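PDB 2OCA: ATP-dependent DNA helicase uvsW from Enterobacteria phage T4, which couples ATP hydrolysis to 3'-5' unwinding of duplex DNA and drives branch migration of Holliday junctions in recombination-dependent repair. Local coordinates for residues D308-K313 with D456-K461; Q320-I325 with N475-H480; I299-L304 with D483-Y488. The protein carries 1 engineered substitution. One frame throughout, in Å; residues are numbered along the deposited sequence.

Contact 1: residues D308-K313 with D456-K461; sequences DEFTTK and DDAGVK. Unlike the reference sequence in segment 456-461: D457 (reference Ser).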
loop_
_atom_site.group_PDB
_atom_site.type_symbol
_atom_site.label_atom_id
_atom_site.label_comp_id
_atom_site.label_asym_id
_atom_site.label_seq_id
_atom_site.Cartn_x
_atom_site.Cartn_y
_atom_site.Cartn_z
ATOM N N ASP A 308 11.769 26.173 -16.238
ATOM C CA ASP A 308 12.423 25.887 -17.505
ATOM C C ASP A 308 13.519 26.896 -17.842
ATOM O O ASP A 308 14.522 26.543 -18.450
ATOM C CB ASP A 308 11.397 25.835 -18.635
ATOM C CG ASP A 308 10.334 24.765 -18.408
ATOM O OD1 ASP A 308 10.475 23.966 -17.448
ATOM O OD2 ASP A 308 9.358 24.713 -19.190
ATOM N N GLU A 309 13.350 28.147 -17.436
ATOM C CA GLU A 309 14.361 29.149 -17.750
ATOM C C GLU A 309 15.654 28.926 -16.966
ATOM O O GLU A 309 16.752 29.169 -17.477
ATOM C CB GLU A 309 13.826 30.553 -17.484
ATOM C CG GLU A 309 14.698 31.638 -18.098
ATOM C CD GLU A 309 14.250 33.039 -17.710
ATOM O OE1 GLU A 309 13.097 33.405 -18.044
ATOM O OE2 GLU A 309 15.054 33.765 -17.070
ATOM N N PHE A 310 15.514 28.474 -15.721
ATOM C CA PHE A 310 16.659 28.186 -14.863
ATOM C C PHE A 310 17.422 27.041 -15.527
ATOM O O PHE A 310 18.652 27.008 -15.572
ATOM C CB PHE A 310 16.173 27.740 -13.484
ATOM C CG PHE A 310 17.266 27.220 -12.596
ATOM C CD1 PHE A 310 18.069 28.095 -11.875
ATOM C CD2 PHE A 310 17.525 25.853 -12.522
ATOM C CE1 PHE A 310 19.111 27.615 -11.096
ATOM C CE2 PHE A 310 18.565 25.364 -11.747
ATOM C CZ PHE A 310 19.359 26.244 -11.035
ATOM N N THR A 311 16.641 26.103 -16.035
ATOM C CA THR A 311 17.114 24.927 -16.735
ATOM C C THR A 311 18.049 25.255 -17.897
ATOM O O THR A 311 19.095 24.637 -18.066
ATOM C CB THR A 311 15.898 24.171 -17.256
ATOM O OG1 THR A 311 15.419 23.297 -16.227
ATOM C CG2 THR A 311 16.217 23.407 -18.502
ATOM N N THR A 312 17.658 26.240 -18.693
ATOM C CA THR A 312 18.424 26.647 -19.859
ATOM C C THR A 312 19.696 27.405 -19.531
ATOM O O THR A 312 20.671 27.344 -20.288
ATOM C CB THR A 312 17.533 27.473 -20.802
ATOM O OG1 THR A 312 16.593 26.595 -21.429
ATOM C CG2 THR A 312 18.347 28.147 -21.880
ATOM N N LYS A 313 19.700 28.109 -18.404
ATOM C CA LYS A 313 20.880 28.867 -18.003
ATOM C C LYS A 313 21.934 27.970 -17.346
ATOM O O LYS A 313 23.138 28.220 -17.454
ATOM C CB LYS A 313 20.480 30.000 -17.053
ATOM C CG LYS A 313 19.518 30.999 -17.686
ATOM C CD LYS A 313 19.863 32.448 -17.342
ATOM C CE LYS A 313 19.427 32.838 -15.926
ATOM N NZ LYS A 313 17.941 32.824 -15.757
ATOM N N ASP A 456 17.473 17.032 -7.694
ATOM C CA ASP A 456 17.237 18.343 -8.277
ATOM C C ASP A 456 17.097 18.180 -9.776
ATOM O O ASP A 456 18.087 17.995 -10.482
ATOM C CB ASP A 456 18.394 19.280 -7.924
ATOM C CG ASP A 456 18.452 19.581 -6.431
ATOM O OD1 ASP A 456 17.585 20.333 -5.943
ATOM O OD2 ASP A 456 19.347 19.054 -5.739
ATOM N N ASP A 457 15.853 18.235 -10.250
ATOM C CA ASP A 457 15.545 18.073 -11.669
ATOM C C ASP A 457 15.565 19.389 -12.423
ATOM O O ASP A 457 14.579 20.126 -12.423
ATOM C CB ASP A 457 14.167 17.429 -11.842
ATOM C CG ASP A 457 13.805 17.198 -13.300
ATOM O OD1 ASP A 457 14.505 17.740 -14.187
ATOM O OD2 ASP A 457 12.810 16.480 -13.560
ATOM N N ALA A 458 16.691 19.677 -13.063
ATOM C CA ALA A 458 16.841 20.890 -13.843
ATOM C C ALA A 458 17.151 20.470 -15.277
ATOM O O ALA A 458 17.944 21.110 -15.971
ATOM C CB ALA A 458 17.968 21.744 -13.280
ATOM N N GLY A 459 16.519 19.381 -15.710
ATOM C CA GLY A 459 16.739 18.881 -17.056
ATOM C C GLY A 459 16.118 19.793 -18.095
ATOM O O GLY A 459 15.134 20.464 -17.809
ATOM N N VAL A 460 16.679 19.817 -19.298
ATOM C CA VAL A 460 16.167 20.675 -20.362
ATOM C C VAL A 460 15.185 19.962 -21.282
ATOM O O VAL A 460 15.522 18.949 -21.903
ATOM C CB VAL A 460 17.320 21.237 -21.232
ATOM C CG1 VAL A 460 16.767 22.186 -22.282
ATOM C CG2 VAL A 460 18.338 21.955 -20.360
ATOM N N LYS A 461 13.970 20.500 -21.372
ATOM C CA LYS A 461 12.939 19.921 -22.232
ATOM C C LYS A 461 13.331 20.106 -23.684
ATOM O O LYS A 461 14.022 21.053 -24.041
ATOM C CB LYS A 461 11.589 20.597 -22.002
ATOM C CG LYS A 461 10.941 20.297 -20.663
ATOM C CD LYS A 461 9.691 21.134 -20.478
ATOM C CE LYS A 461 9.142 21.005 -19.068
ATOM N NZ LYS A 461 8.136 22.062 -18.742
HETATM O O HOH W 1 20.089 22.323 -17.001
#

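Contact 2: residues Q320-I325 with N475-H480; sequences QEEIKI and NYLLKH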
loop_
_atom_site.group_PDB
_atom_site.type_symbol
_atom_site.label_atom_id
_atom_site.label_comp_id
_atom_site.label_asym_id
_atom_site.label_seq_id
_atom_site.Cartn_x
_atom_site.Cartn_y
_atom_site.Cartn_z
ATOM N N GLN A 320 30.922 20.619 -10.184
ATOM C CA GLN A 320 31.335 21.463 -9.071
ATOM C C GLN A 320 30.559 22.785 -9.087
ATOM O O GLN A 320 30.133 23.283 -8.042
ATOM C CB GLN A 320 32.848 21.741 -9.143
ATOM C CG GLN A 320 33.347 22.798 -8.145
ATOM C CD GLN A 320 34.397 23.760 -8.737
ATOM O OE1 GLN A 320 35.524 23.355 -9.045
ATOM N NE2 GLN A 320 34.022 25.037 -8.897
ATOM N N GLU A 321 30.372 23.362 -10.271
ATOM C CA GLU A 321 29.647 24.621 -10.355
ATOM C C GLU A 321 28.183 24.408 -9.999
ATOM O O GLU A 321 27.620 25.156 -9.204
ATOM C CB GLU A 321 29.767 25.224 -11.763
ATOM C CG GLU A 321 31.194 25.575 -12.160
ATOM C CD GLU A 321 31.332 26.056 -13.602
ATOM O OE1 GLU A 321 30.721 25.442 -14.512
ATOM O OE2 GLU A 321 32.070 27.041 -13.825
ATOM N N GLU A 322 27.581 23.374 -10.580
ATOM C CA GLU A 322 26.177 23.067 -10.345
ATOM C C GLU A 322 25.856 22.888 -8.863
ATOM O O GLU A 322 24.832 23.378 -8.388
ATOM C CB GLU A 322 25.773 21.808 -11.126
ATOM C CG GLU A 322 24.268 21.571 -11.173
ATOM C CD GLU A 322 23.893 20.267 -11.857
ATOM O OE1 GLU A 322 24.486 19.965 -12.920
ATOM O OE2 GLU A 322 22.996 19.555 -11.343
ATOM N N ILE A 323 26.714 22.178 -8.133
ATOM C CA ILE A 323 26.484 21.982 -6.701
ATOM C C ILE A 323 26.514 23.325 -5.960
ATOM O O ILE A 323 25.696 23.580 -5.073
ATOM C CB ILE A 323 27.539 21.024 -6.077
ATOM C CG1 ILE A 323 27.185 19.573 -6.401
ATOM C CG2 ILE A 323 27.563 21.168 -4.571
ATOM C CD1 ILE A 323 28.204 18.569 -5.883
ATOM N N LYS A 324 27.466 24.177 -6.326
ATOM C CA LYS A 324 27.575 25.484 -5.704
ATOM C C LYS A 324 26.281 26.259 -5.897
ATOM O O LYS A 324 25.720 26.785 -4.933
ATOM C CB LYS A 324 28.731 26.286 -6.309
ATOM C CG LYS A 324 30.105 26.012 -5.710
ATOM C CD LYS A 324 31.127 27.023 -6.254
ATOM N N ILE A 325 25.823 26.321 -7.145
ATOM C CA ILE A 325 24.603 27.039 -7.516
ATOM C C ILE A 325 23.311 26.535 -6.868
ATOM O O ILE A 325 22.540 27.317 -6.307
ATOM C CB ILE A 325 24.408 27.016 -9.048
ATOM C CG1 ILE A 325 25.543 27.781 -9.725
ATOM C CG2 ILE A 325 23.067 27.632 -9.417
ATOM C CD1 ILE A 325 25.678 27.480 -11.195
ATOM N N ASN A 475 21.067 17.783 -16.005
ATOM C CA ASN A 475 22.031 18.471 -15.163
ATOM C C ASN A 475 22.613 17.301 -14.374
ATOM O O ASN A 475 22.038 16.212 -14.386
ATOM C CB ASN A 475 21.344 19.496 -14.246
ATOM C CG ASN A 475 20.153 18.921 -13.494
ATOM O OD1 ASN A 475 19.179 18.483 -14.098
ATOM N ND2 ASN A 475 20.227 18.929 -12.174
ATOM N N TYR A 476 23.738 17.494 -13.703
ATOM C CA TYR A 476 24.357 16.387 -12.975
ATOM C C TYR A 476 23.548 15.771 -11.840
ATOM O O TYR A 476 23.480 14.543 -11.717
ATOM C CB TYR A 476 25.729 16.812 -12.457
ATOM C CG TYR A 476 26.741 16.942 -13.557
ATOM C CD1 TYR A 476 27.355 15.817 -14.092
ATOM C CD2 TYR A 476 27.046 18.184 -14.108
ATOM C CE1 TYR A 476 28.243 15.917 -15.147
ATOM C CE2 TYR A 476 27.936 18.294 -15.165
ATOM C CZ TYR A 476 28.531 17.151 -15.679
ATOM O OH TYR A 476 29.430 17.244 -16.715
ATOM N N LEU A 477 22.933 16.611 -11.016
ATOM C CA LEU A 477 22.165 16.103 -9.897
ATOM C C LEU A 477 21.007 15.225 -10.340
ATOM O O LEU A 477 20.548 14.372 -9.575
ATOM C CB LEU A 477 21.671 17.260 -9.023
ATOM C CG LEU A 477 22.809 18.121 -8.446
ATOM C CD1 LEU A 477 22.271 19.112 -7.441
ATOM C CD2 LEU A 477 23.829 17.224 -7.796
ATOM N N LEU A 478 20.539 15.413 -11.573
ATOM C CA LEU A 478 19.446 14.592 -12.067
ATOM C C LEU A 478 19.992 13.233 -12.499
ATOM O O LEU A 478 19.395 12.198 -12.178
ATOM C CB LEU A 478 18.727 15.286 -13.229
ATOM C CG LEU A 478 17.504 14.591 -13.856
ATOM C CD1 LEU A 478 16.395 14.372 -12.837
ATOM C CD2 LEU A 478 17.002 15.448 -15.000
ATOM N N LYS A 479 21.122 13.232 -13.215
ATOM C CA LYS A 479 21.751 11.974 -13.658
ATOM C C LYS A 479 22.008 11.096 -12.448
ATOM O O LYS A 479 21.690 9.915 -12.445
ATOM C CB LYS A 479 23.088 12.222 -14.355
ATOM C CG LYS A 479 22.972 12.683 -15.797
ATOM C CD LYS A 479 24.198 12.286 -16.639
ATOM C CE LYS A 479 25.437 13.112 -16.319
ATOM N NZ LYS A 479 25.201 14.537 -16.656
ATOM N N HIS A 480 22.580 11.704 -11.419
ATOM C CA HIS A 480 22.885 11.019 -10.176
ATOM C C HIS A 480 21.629 10.445 -9.520
ATOM O O HIS A 480 21.613 9.282 -9.108
ATOM C CB HIS A 480 23.590 11.990 -9.220
ATOM C CG HIS A 480 24.979 12.355 -9.648
ATOM N ND1 HIS A 480 25.702 13.371 -9.055
ATOM C CD2 HIS A 480 25.784 11.836 -10.607
ATOM C CE1 HIS A 480 26.886 13.459 -9.632
ATOM N NE2 HIS A 480 26.961 12.539 -10.577
#

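Contact 3: residues I299-L304 with D483-Y488; sequences INSIFL and DRIQRY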
loop_
_atom_site.group_PDB
_atom_site.type_symbol
_atom_site.label_atom_id
_atom_site.label_comp_id
_atom_site.label_asym_id
_atom_site.label_seq_id
_atom_site.Cartn_x
_atom_site.Cartn_y
_atom_site.Cartn_z
ATOM N N ILE A 299 12.445 4.619 1.433
ATOM C CA ILE A 299 13.048 5.691 0.640
ATOM C C ILE A 299 12.039 6.481 -0.187
ATOM O O ILE A 299 11.219 5.908 -0.892
ATOM C CB ILE A 299 14.110 5.136 -0.326
ATOM C CG1 ILE A 299 15.178 4.365 0.453
ATOM C CG2 ILE A 299 14.752 6.273 -1.103
ATOM C CD1 ILE A 299 16.119 3.586 -0.432
ATOM N N ASN A 300 12.120 7.803 -0.107
ATOM C CA ASN A 300 11.234 8.689 -0.853
ATOM C C ASN A 300 12.031 9.553 -1.820
ATOM O O ASN A 300 12.633 10.552 -1.417
ATOM C CB ASN A 300 10.477 9.607 0.105
ATOM C CG ASN A 300 9.177 9.013 0.574
ATOM O OD1 ASN A 300 9.087 7.813 0.819
ATOM N ND2 ASN A 300 8.158 9.853 0.716
ATOM N N SER A 301 12.048 9.173 -3.093
ATOM C CA SER A 301 12.769 9.960 -4.087
ATOM C C SER A 301 11.910 11.133 -4.533
ATOM O O SER A 301 10.888 10.953 -5.191
ATOM C CB SER A 301 13.134 9.103 -5.296
ATOM O OG SER A 301 14.240 8.274 -4.997
ATOM N N ILE A 302 12.318 12.340 -4.167
ATOM C CA ILE A 302 11.562 13.515 -4.550
ATOM C C ILE A 302 12.218 14.262 -5.704
ATOM O O ILE A 302 13.344 14.744 -5.599
ATOM C CB ILE A 302 11.403 14.483 -3.371
ATOM C CG1 ILE A 302 10.841 13.736 -2.163
ATOM C CG2 ILE A 302 10.479 15.636 -3.768
ATOM C CD1 ILE A 302 9.560 12.989 -2.446
ATOM N N PHE A 303 11.501 14.342 -6.812
ATOM C CA PHE A 303 11.986 15.049 -7.982
ATOM C C PHE A 303 11.564 16.505 -7.867
ATOM O O PHE A 303 10.395 16.844 -8.052
ATOM C CB PHE A 303 11.400 14.437 -9.246
ATOM C CG PHE A 303 12.175 13.275 -9.770
ATOM C CD1 PHE A 303 13.269 13.473 -10.600
ATOM C CD2 PHE A 303 11.799 11.978 -9.460
ATOM C CE1 PHE A 303 13.974 12.397 -11.124
ATOM C CE2 PHE A 303 12.505 10.887 -9.983
ATOM C CZ PHE A 303 13.594 11.107 -10.817
ATOM N N LEU A 304 12.527 17.356 -7.546
ATOM C CA LEU A 304 12.283 18.776 -7.395
ATOM C C LEU A 304 12.532 19.439 -8.749
ATOM O O LEU A 304 13.686 19.589 -9.158
ATOM C CB LEU A 304 13.247 19.314 -6.346
ATOM C CG LEU A 304 12.871 20.571 -5.575
ATOM C CD1 LEU A 304 11.508 20.401 -4.907
ATOM C CD2 LEU A 304 13.959 20.825 -4.525
ATOM N N ASP A 483 20.656 7.519 -11.337
ATOM C CA ASP A 483 21.557 6.407 -11.053
ATOM C C ASP A 483 21.180 5.793 -9.714
ATOM O O ASP A 483 21.250 4.583 -9.538
ATOM C CB ASP A 483 23.016 6.858 -10.984
ATOM C CG ASP A 483 23.616 7.113 -12.350
ATOM O OD1 ASP A 483 23.170 6.469 -13.330
ATOM O OD2 ASP A 483 24.545 7.944 -12.441
ATOM N N ARG A 484 20.782 6.639 -8.772
ATOM C CA ARG A 484 20.392 6.184 -7.447
ATOM C C ARG A 484 19.105 5.372 -7.487
ATOM O O ARG A 484 18.970 4.378 -6.769
ATOM C CB ARG A 484 20.214 7.381 -6.525
ATOM C CG ARG A 484 21.278 7.509 -5.470
ATOM C CD ARG A 484 21.705 8.943 -5.321
ATOM N NE ARG A 484 20.593 9.853 -5.077
ATOM C CZ ARG A 484 20.657 11.156 -5.330
ATOM N NH1 ARG A 484 21.778 11.660 -5.827
ATOM N NH2 ARG A 484 19.613 11.951 -5.102
ATOM N N ILE A 485 18.162 5.798 -8.323
ATOM C CA ILE A 485 16.882 5.105 -8.450
ATOM C C ILE A 485 17.095 3.723 -9.046
ATOM O O ILE A 485 16.486 2.748 -8.604
ATOM C CB ILE A 485 15.881 5.924 -9.319
ATOM C CG1 ILE A 485 15.372 7.115 -8.508
ATOM C CG2 ILE A 485 14.703 5.067 -9.752
ATOM C CD1 ILE A 485 14.622 8.131 -9.326
ATOM N N GLN A 486 17.964 3.639 -10.045
ATOM C CA GLN A 486 18.244 2.357 -10.670
ATOM C C GLN A 486 18.918 1.432 -9.649
ATOM O O GLN A 486 18.735 0.217 -9.681
ATOM C CB GLN A 486 19.142 2.545 -11.891
ATOM C CG GLN A 486 19.456 1.251 -12.606
ATOM C CD GLN A 486 18.202 0.498 -13.015
ATOM O OE1 GLN A 486 17.388 0.995 -13.803
ATOM N NE2 GLN A 486 18.037 -0.707 -12.478
ATOM N N ARG A 487 19.687 2.013 -8.732
ATOM C CA ARG A 487 20.365 1.226 -7.715
ATOM C C ARG A 487 19.362 0.726 -6.675
ATOM O O ARG A 487 19.487 -0.395 -6.196
ATOM C CB ARG A 487 21.461 2.046 -7.033
ATOM C CG ARG A 487 22.230 1.276 -5.967
ATOM C CD ARG A 487 23.296 0.323 -6.529
ATOM N NE ARG A 487 24.515 1.031 -6.927
ATOM C CZ ARG A 487 24.630 1.780 -8.021
ATOM N NH1 ARG A 487 23.599 1.921 -8.845
ATOM N NH2 ARG A 487 25.776 2.397 -8.292
ATOM N N TYR A 488 18.371 1.545 -6.326
ATOM C CA TYR A 488 17.359 1.129 -5.350
ATOM C C TYR A 488 16.568 -0.053 -5.890
ATOM O O TYR A 488 16.201 -0.963 -5.149
ATOM C CB TYR A 488 16.351 2.243 -5.059
ATOM C CG TYR A 488 16.924 3.518 -4.511
ATOM C CD1 TYR A 488 18.035 3.506 -3.670
ATOM C CD2 TYR A 488 16.333 4.742 -4.806
ATOM C CE1 TYR A 488 18.542 4.680 -3.138
ATOM C CE2 TYR A 488 16.829 5.917 -4.283
ATOM C CZ TYR A 488 17.935 5.884 -3.450
ATOM O OH TYR A 488 18.440 7.057 -2.937
#

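Contact 1: residues D308-K313 with D456-K461
T311, on the short helix 308-314, faces the turn that follows strand 450-457 in the second of the two RecA-like domains of this helicase, and its side chain carries the centre of the contact. With chi1 at -86°, OG1 stands anti to the carbonyl carbon and beside the backbone N, and from there it donates a hydrogen bond to G459 O over 3.3 Å. The hydroxyl lies well above the plane of that carbonyl, 58° out of it, so no lone pair is addressed directly. The methyl branch, CG2, is anti to the backbone N and lies beside V460, 3.7 Å from its CB. Nearby, F310 turns an edge of its ring to A458, whose CB lies near the ring plane at 4.0 Å from CE2; the same ring stacks on Y306.

At the N-terminal end of the helix D308 and K461 form an exposed salt bridge. The lysine is extended beyond CG and brings NZ to within 3.0 Å of D308 OD2, on the syn side and slightly out of the carboxylate plane, while its bond to OD1 is weak. The turn itself is shaped from within: OD1 of D457, a residue that differs from the reference sequence, accepts from G459 N in an Asx turn, with an N-H...O angle of 169°. Its other oxygen, OD2, is bonded to Y471 OH. A water bridges the two backbones, donating to T311 O and to A458 O, each at 2.7 Å from the water oxygen.

Contact 2: residues Q320-I325 with N475-H480
E322 reaches from helix 319-327 to the first turn of helix 476-490, where N475 holds the N-cap position and the glutamate's carboxylate accepts N-H groups at the helix N terminus from a remote part of the sequence. The two short segments run almost at right angles, with 98° between their directions. From CB, which points toward the other segment, the chain leaves with CG anti to the backbone N (chi1 -168°) and stays extended, delivering CD to the helix start, 3.6 Å from N475 CB. There the oxygens divide the work. OE1 takes the amide of Y476 through its syn lone pair, with N at 2.7 Å, and also lies at the edge of the tyrosine ring, 3.3 Å from CD2. OE2 is gripped twice, by L477 N along an almost straight bond (175°) and by N475 ND2, the two donors coming from opposite faces of the carboxylate plane. Three N-H groups thus hold the carboxylate, and the helix start would be expected to favour its charged form. N475 is itself positioned by strand 450-457 and the turn after it: OD1 accepts from A458 N, and ND2 also donates to D456 O. Beside the polar group, I323 CG1 packs on L477 CD2 at 4.3 Å.

Contact 3: residues I299-L304 with D483-Y488
I299 lays its CD1 methyl over one face of the Y488 ring, a CH-pi contact with the carbon 3.9 Å from the ring centroid and 20° off the normal. The other branch, CG2, lies 3.8 Å from Y488 CE2, so the isoleucine spans the ring from its CD1-CE1 side to its CE2 side. On the opposite face R484 O sits 3.1 Å above the ring plane, over its centre, and the tyrosine is sandwiched between an aliphatic side chain and a carbonyl of its own helix. S301 OG meets the ring at its edge, near the plane, 3.6 Å from CE2. The ring's phenol end is fixed beyond the two segments, where OH hydrogen-bonds to D453 OD2. This is helix-on-sheet packing of an alpha/beta, RecA-like domain: strand 298-305, second from one edge of a parallel seven-stranded sheet, is covered by helix 476-490, which runs roughly antiparallel to it (154° between the segments). One helical turn before Y488, I485 and F303 approach from opposite directions. With chi1 at -74°, CG1 of I485 stands beside the backbone N, and from it CD1 reaches F303 CZ and CE2, 3.5 Å from each.

Overall arrangement
Read from the N terminus, the chain passes through the N-terminal part and the first parallel sheet before reaching strand 298-305, then helices 308-314 and 319-327 in succession. The second segments come in the order contact 1, contact 2, contact 3: the end of strand 450-457, then the start and the middle of helix 476-490. Contact 3, from the earliest segment to the latest, closes the longest loop and encloses the other two. Contacts 1 and 2 cross, and N475 bridges the two. D457 pairs with L304, linking contact 1 to contact 3 through neighbouring strands. Together they tie the sheet of the second RecA-like domain to its covering helix 476-490 and two short helices.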